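Local coordinates for protein putidaredoxin reductase (Pseudomonas putida, PDB 1Q1R) that probably passes electrons from NADH through its bound FAD to putidaredoxin, the iron-sulfur protein that supplies the cytochrome P450cam monooxygenase, at residues A325-W330 and V341-G346. Numbering follows the deposited sequence.
Sequences AAPWFW and VGLSEG. With FAD (flavin-adenine dinucleotide), chain C.
P327 and G342 show how one short, straight hydrogen bond can close the open end of a β-hairpin: G342 N lies 2.6 Å from P327 O, nearly in line with the carbonyl bond. Beside it W328 and V341 form an antiparallel non-hydrogen-bonded pair, their CB atoms 4.1 Å apart. With CG1 between the backbone N and the carbonyl carbon (chi1 57°), V341 turns CG2 to A326 CB, 4.0 Å away. Helix 380-391 packs on V341 and A326, making this the buried side. On the other, partly exposed side, the P327 ring meets L343 at about a right angle, CG to CG 3.8 Å. Beyond L343, segment 341-346 diverges toward the solvent. G342, with phi at 85°, has a backbone shape favouring glycine. The N3 edge of the flavin's pyrimidine ring points at one face of the W330 indole, the planes steeply inclined, FAD N3 3.3 Å above the indole plane and offset toward its rim. Replacing W330 by an alanine would probably leave that edge without the aromatic face it points at. Strands 328-333 and 336-342 form a hairpin of the C-terminal domain in this glutathione reductase-type fold, bringing the W330 indole to the flavin's pyrimidine edge.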
ATOM      1  N   ALA A 325       7.869 -13.009   7.822  1.00 39.89           N
ATOM      2  CA  ALA A 325       7.391 -13.632   6.594  1.00 37.91           C
ATOM      3  C   ALA A 325       7.808 -12.791   5.394  1.00 36.49           C
ATOM      4  O   ALA A 325       8.040 -11.589   5.519  1.00 36.73           O
ATOM      5  CB  ALA A 325       5.872 -13.767   6.637  1.00 37.31           C
ATOM      6  N   ALA A 326       7.920 -13.423   4.232  1.00 34.87           N
ATOM      7  CA  ALA A 326       8.291 -12.693   3.029  1.00 33.38           C
ATOM      8  C   ALA A 326       7.205 -11.650   2.772  1.00 31.56           C
ATOM      9  O   ALA A 326       6.025 -11.922   2.963  1.00 30.18           O
ATOM     10  CB  ALA A 326       8.391 -13.646   1.841  1.00 33.48           C
ATOM     11  N   PRO A 327       7.592 -10.440   2.354  1.00 31.05           N
ATOM     12  CA  PRO A 327       6.573  -9.418   2.091  1.00 30.66           C
ATOM     13  C   PRO A 327       5.820  -9.724   0.798  1.00 30.22           C
ATOM     14  O   PRO A 327       6.389 -10.273  -0.147  1.00 30.39           O
ATOM     15  CB  PRO A 327       7.391  -8.137   1.993  1.00 30.67           C
ATOM     16  CG  PRO A 327       8.685  -8.618   1.396  1.00 31.05           C
ATOM     17  CD  PRO A 327       8.948  -9.888   2.185  1.00 30.64           C
ATOM     18  N   TRP A 328       4.534  -9.395   0.765  1.00 28.73           N
ATOM     19  CA  TRP A 328       3.741  -9.624  -0.434  1.00 27.24           C
ATOM     20  C   TRP A 328       2.565  -8.667  -0.513  1.00 27.63           C
ATOM     21  O   TRP A 328       2.219  -7.997   0.467  1.00 26.32           O
ATOM     22  CB  TRP A 328       3.227 -11.071  -0.502  1.00 26.44           C
ATOM     23  CG  TRP A 328       2.173 -11.432   0.507  1.00 25.13           C
ATOM     24  CD1 TRP A 328       2.371 -11.795   1.805  1.00 25.51           C
ATOM     25  CD2 TRP A 328       0.753 -11.470   0.290  1.00 24.92           C
ATOM     26  NE1 TRP A 328       1.166 -12.061   2.413  1.00 24.68           N
ATOM     27  CE2 TRP A 328       0.157 -11.868   1.505  1.00 24.67           C
ATOM     28  CE3 TRP A 328      -0.071 -11.206  -0.814  1.00 24.11           C
ATOM     29  CZ2 TRP A 328      -1.230 -12.010   1.652  1.00 24.86           C
ATOM     30  CZ3 TRP A 328      -1.449 -11.345  -0.672  1.00 25.27           C
ATOM     31  CH2 TRP A 328      -2.015 -11.744   0.556  1.00 25.51           C
ATOM     32  N   PHE A 329       1.974  -8.588  -1.698  1.00 27.21           N
ATOM     33  CA  PHE A 329       0.815  -7.738  -1.914  1.00 27.39           C
ATOM     34  C   PHE A 329       0.146  -8.192  -3.201  1.00 25.96           C
ATOM     35  O   PHE A 329       0.652  -9.081  -3.891  1.00 23.94           O
ATOM     36  CB  PHE A 329       1.224  -6.259  -1.972  1.00 29.29           C
ATOM     37  CG  PHE A 329       1.878  -5.844  -3.254  1.00 31.64           C
ATOM     38  CD1 PHE A 329       1.118  -5.322  -4.299  1.00 32.96           C
ATOM     39  CD2 PHE A 329       3.254  -5.955  -3.416  1.00 32.93           C
ATOM     40  CE1 PHE A 329       1.721  -4.913  -5.486  1.00 33.39           C
ATOM     41  CE2 PHE A 329       3.869  -5.550  -4.600  1.00 33.68           C
ATOM     42  CZ  PHE A 329       3.100  -5.027  -5.638  1.00 33.76           C
ATOM     43  N   TRP A 330      -0.999  -7.602  -3.508  1.00 23.41           N
ATOM     44  CA  TRP A 330      -1.732  -7.978  -4.700  1.00 21.93           C
ATOM     45  C   TRP A 330      -2.318  -6.752  -5.375  1.00 21.92           C
ATOM     46  O   TRP A 330      -2.306  -5.652  -4.821  1.00 20.36           O
ATOM     47  CB  TRP A 330      -2.858  -8.958  -4.339  1.00 20.59           C
ATOM     48  CG  TRP A 330      -4.082  -8.306  -3.718  1.00 21.60           C
ATOM     49  CD1 TRP A 330      -5.234  -7.944  -4.361  1.00 20.66           C
ATOM     50  CD2 TRP A 330      -4.261  -7.945  -2.341  1.00 20.89           C
ATOM     51  NE1 TRP A 330      -6.120  -7.381  -3.468  1.00 20.63           N
ATOM     52  CE2 TRP A 330      -5.549  -7.368  -2.224  1.00 20.83           C
ATOM     53  CE3 TRP A 330      -3.458  -8.049  -1.196  1.00 21.03           C
ATOM     54  CZ2 TRP A 330      -6.057  -6.902  -1.003  1.00 20.88           C
ATOM     55  CZ3 TRP A 330      -3.964  -7.585   0.020  1.00 22.04           C
ATOM     56  CH2 TRP A 330      -5.253  -7.018   0.104  1.00 20.96           C
ATOM     57  N   VAL A 341       5.203 -11.412  -4.482  1.00 31.70           N
ATOM     58  CA  VAL A 341       5.869 -11.789  -3.237  1.00 31.73           C
ATOM     59  C   VAL A 341       7.355 -11.443  -3.307  1.00 31.78           C
ATOM     60  O   VAL A 341       8.000 -11.639  -4.337  1.00 30.82           O
ATOM     61  CB  VAL A 341       5.718 -13.300  -2.926  1.00 31.95           C
ATOM     62  CG1 VAL A 341       6.248 -14.136  -4.079  1.00 32.42           C
ATOM     63  CG2 VAL A 341       6.461 -13.637  -1.643  1.00 31.23           C
ATOM     64  N   GLY A 342       7.883 -10.912  -2.208  1.00 32.19           N
ATOM     65  CA  GLY A 342       9.285 -10.545  -2.151  1.00 31.19           C
ATOM     66  C   GLY A 342       9.571  -9.164  -2.701  1.00 32.45           C
ATOM     67  O   GLY A 342       8.669  -8.470  -3.178  1.00 31.96           O
ATOM     68  N   LEU A 343      10.840  -8.768  -2.632  1.00 32.09           N
ATOM     69  CA  LEU A 343      11.286  -7.471  -3.124  1.00 33.51           C
ATOM     70  C   LEU A 343      12.275  -7.715  -4.257  1.00 33.56           C
ATOM     71  O   LEU A 343      13.298  -8.369  -4.066  1.00 33.33           O
ATOM     72  CB  LEU A 343      11.953  -6.685  -1.990  1.00 32.99           C
ATOM     73  CG  LEU A 343      11.067  -6.531  -0.748  1.00 34.29           C
ATOM     74  CD1 LEU A 343      11.826  -5.809   0.354  1.00 33.77           C
ATOM     75  CD2 LEU A 343       9.797  -5.769  -1.122  1.00 33.76           C
ATOM     76  N   SER A 344      11.959  -7.183  -5.432  1.00 35.07           N
ATOM     77  CA  SER A 344      12.781  -7.355  -6.629  1.00 37.29           C
ATOM     78  C   SER A 344      14.070  -6.537  -6.694  1.00 39.34           C
ATOM     79  O   SER A 344      14.954  -6.821  -7.508  1.00 39.53           O
ATOM     80  CB  SER A 344      11.939  -7.042  -7.864  1.00 36.98           C
ATOM     81  OG  SER A 344      11.420  -5.723  -7.796  1.00 36.42           O
ATOM     82  N   GLU A 345      14.176  -5.528  -5.839  1.00 41.07           N
ATOM     83  CA  GLU A 345      15.345  -4.654  -5.816  1.00 43.08           C
ATOM     84  C   GLU A 345      16.679  -5.407  -5.818  1.00 42.77           C
ATOM     85  O   GLU A 345      16.951  -6.214  -4.932  1.00 42.83           O
ATOM     86  CB  GLU A 345      15.254  -3.730  -4.596  1.00 45.10           C
ATOM     87  CG  GLU A 345      16.177  -2.526  -4.624  1.00 49.36           C
ATOM     88  CD  GLU A 345      17.526  -2.805  -3.997  1.00 52.03           C
ATOM     89  OE1 GLU A 345      18.262  -3.668  -4.523  1.00 53.99           O
ATOM     90  OE2 GLU A 345      17.850  -2.160  -2.975  1.00 53.23           O
ATOM     91  N   GLY A 346      17.503  -5.142  -6.830  1.00 42.31           N
ATOM     92  CA  GLY A 346      18.806  -5.780  -6.917  1.00 41.71           C
ATOM     93  C   GLY A 346      18.911  -7.020  -7.788  1.00 41.53           C
ATOM     94  O   GLY A 346      19.943  -7.696  -7.782  1.00 41.66           O
TER
HETATM   95  PA  FAD C 749      -3.327   4.732   6.712  1.00 22.85           P
HETATM   96  O1A FAD C 749      -2.852   5.951   6.014  1.00 21.51           O
HETATM   97  O2A FAD C 749      -4.367   3.903   6.059  1.00 23.56           O
HETATM   98  O5B FAD C 749      -3.855   5.126   8.172  1.00 22.88           O
HETATM   99  C5B FAD C 749      -3.215   6.135   8.961  1.00 24.60           C
HETATM  100  C4B FAD C 749      -4.295   7.026   9.599  1.00 25.32           C
HETATM  101  O4B FAD C 749      -3.712   7.808  10.701  1.00 24.74           O
HETATM  102  C3B FAD C 749      -4.826   8.054   8.588  1.00 25.39           C
HETATM  103  O3B FAD C 749      -6.232   8.241   8.802  1.00 25.67           O
HETATM  104  C2B FAD C 749      -4.091   9.316   8.967  1.00 25.76           C
HETATM  105  O2B FAD C 749      -4.855  10.468   8.595  1.00 26.90           O
HETATM  106  C1B FAD C 749      -4.046   9.195  10.476  1.00 25.83           C
HETATM  107  N9A FAD C 749      -3.092  10.128  11.136  1.00 27.11           N
HETATM  108  C8A FAD C 749      -1.846  10.431  10.731  1.00 27.77           C
HETATM  109  N7A FAD C 749      -1.318  11.326  11.576  1.00 28.81           N
HETATM  110  C5A FAD C 749      -2.226  11.586  12.512  1.00 28.55           C
HETATM  111  C6A FAD C 749      -2.248  12.424  13.630  1.00 29.91           C
HETATM  112  N6A FAD C 749      -1.195  13.185  13.921  1.00 29.37           N
HETATM  113  N1A FAD C 749      -3.358  12.462  14.409  1.00 29.68           N
HETATM  114  C2A FAD C 749      -4.429  11.710  14.121  1.00 29.78           C
HETATM  115  N3A FAD C 749      -4.428  10.902  13.051  1.00 27.80           N
HETATM  116  C4A FAD C 749      -3.346  10.825  12.239  1.00 27.75           C
HETATM  117  N1  FAD C 749      -2.458  -2.820  -0.215  1.00 21.11           N
HETATM  118  C2  FAD C 749      -2.456  -4.162  -0.615  1.00 21.86           C
HETATM  119  O2  FAD C 749      -1.767  -4.983  -0.010  1.00 25.16           O
HETATM  120  N3  FAD C 749      -3.258  -4.562  -1.699  1.00 19.74           N
HETATM  121  C4  FAD C 749      -4.061  -3.614  -2.376  1.00 20.01           C
HETATM  122  O4  FAD C 749      -4.790  -3.987  -3.293  1.00 19.62           O
HETATM  123  C4X FAD C 749      -4.058  -2.268  -1.975  1.00 19.58           C
HETATM  124  N5  FAD C 749      -4.868  -1.356  -2.585  1.00 18.41           N
HETATM  125  C5X FAD C 749      -4.943  -0.056  -2.174  1.00 18.89           C
HETATM  126  C6  FAD C 749      -5.816   0.846  -2.816  1.00 17.76           C
HETATM  127  C7  FAD C 749      -5.913   2.185  -2.374  1.00 17.37           C
HETATM  128  C7M FAD C 749      -6.848   3.159  -3.116  1.00 17.13           C
HETATM  129  C8  FAD C 749      -5.133   2.622  -1.273  1.00 16.67           C
HETATM  130  C8M FAD C 749      -5.230   4.062  -0.746  1.00 16.73           C
HETATM  131  C9  FAD C 749      -4.262   1.721  -0.634  1.00 17.47           C
HETATM  132  C9A FAD C 749      -4.162   0.385  -1.080  1.00 17.80           C
HETATM  133  N10 FAD C 749      -3.299  -0.543  -0.437  1.00 20.28           N
HETATM  134  C10 FAD C 749      -3.255  -1.879  -0.889  1.00 19.12           C
HETATM  135  C1' FAD C 749      -2.432  -0.110   0.702  1.00 20.18           C
HETATM  136  C2' FAD C 749      -3.030  -0.560   2.037  1.00 20.72           C
HETATM  137  O2' FAD C 749      -4.414  -0.198   2.076  1.00 21.17           O
HETATM  138  C3' FAD C 749      -2.283   0.082   3.221  1.00 20.70           C
HETATM  139  O3' FAD C 749      -0.884  -0.207   3.104  1.00 21.65           O
HETATM  140  C4' FAD C 749      -2.813  -0.460   4.555  1.00 21.09           C
HETATM  141  O4' FAD C 749      -4.210  -0.177   4.665  1.00 21.15           O
HETATM  142  C5' FAD C 749      -2.087   0.157   5.763  1.00 21.79           C
HETATM  143  O5' FAD C 749      -2.430   1.540   5.960  1.00 20.68           O
HETATM  144  P   FAD C 749      -2.005   2.255   7.345  1.00 20.36           P
HETATM  145  O1P FAD C 749      -3.041   1.955   8.355  1.00 18.93           O
HETATM  146  O2P FAD C 749      -0.609   1.864   7.644  1.00 20.08           O
HETATM  147  O3P FAD C 749      -2.000   3.838   6.984  1.00 22.24           O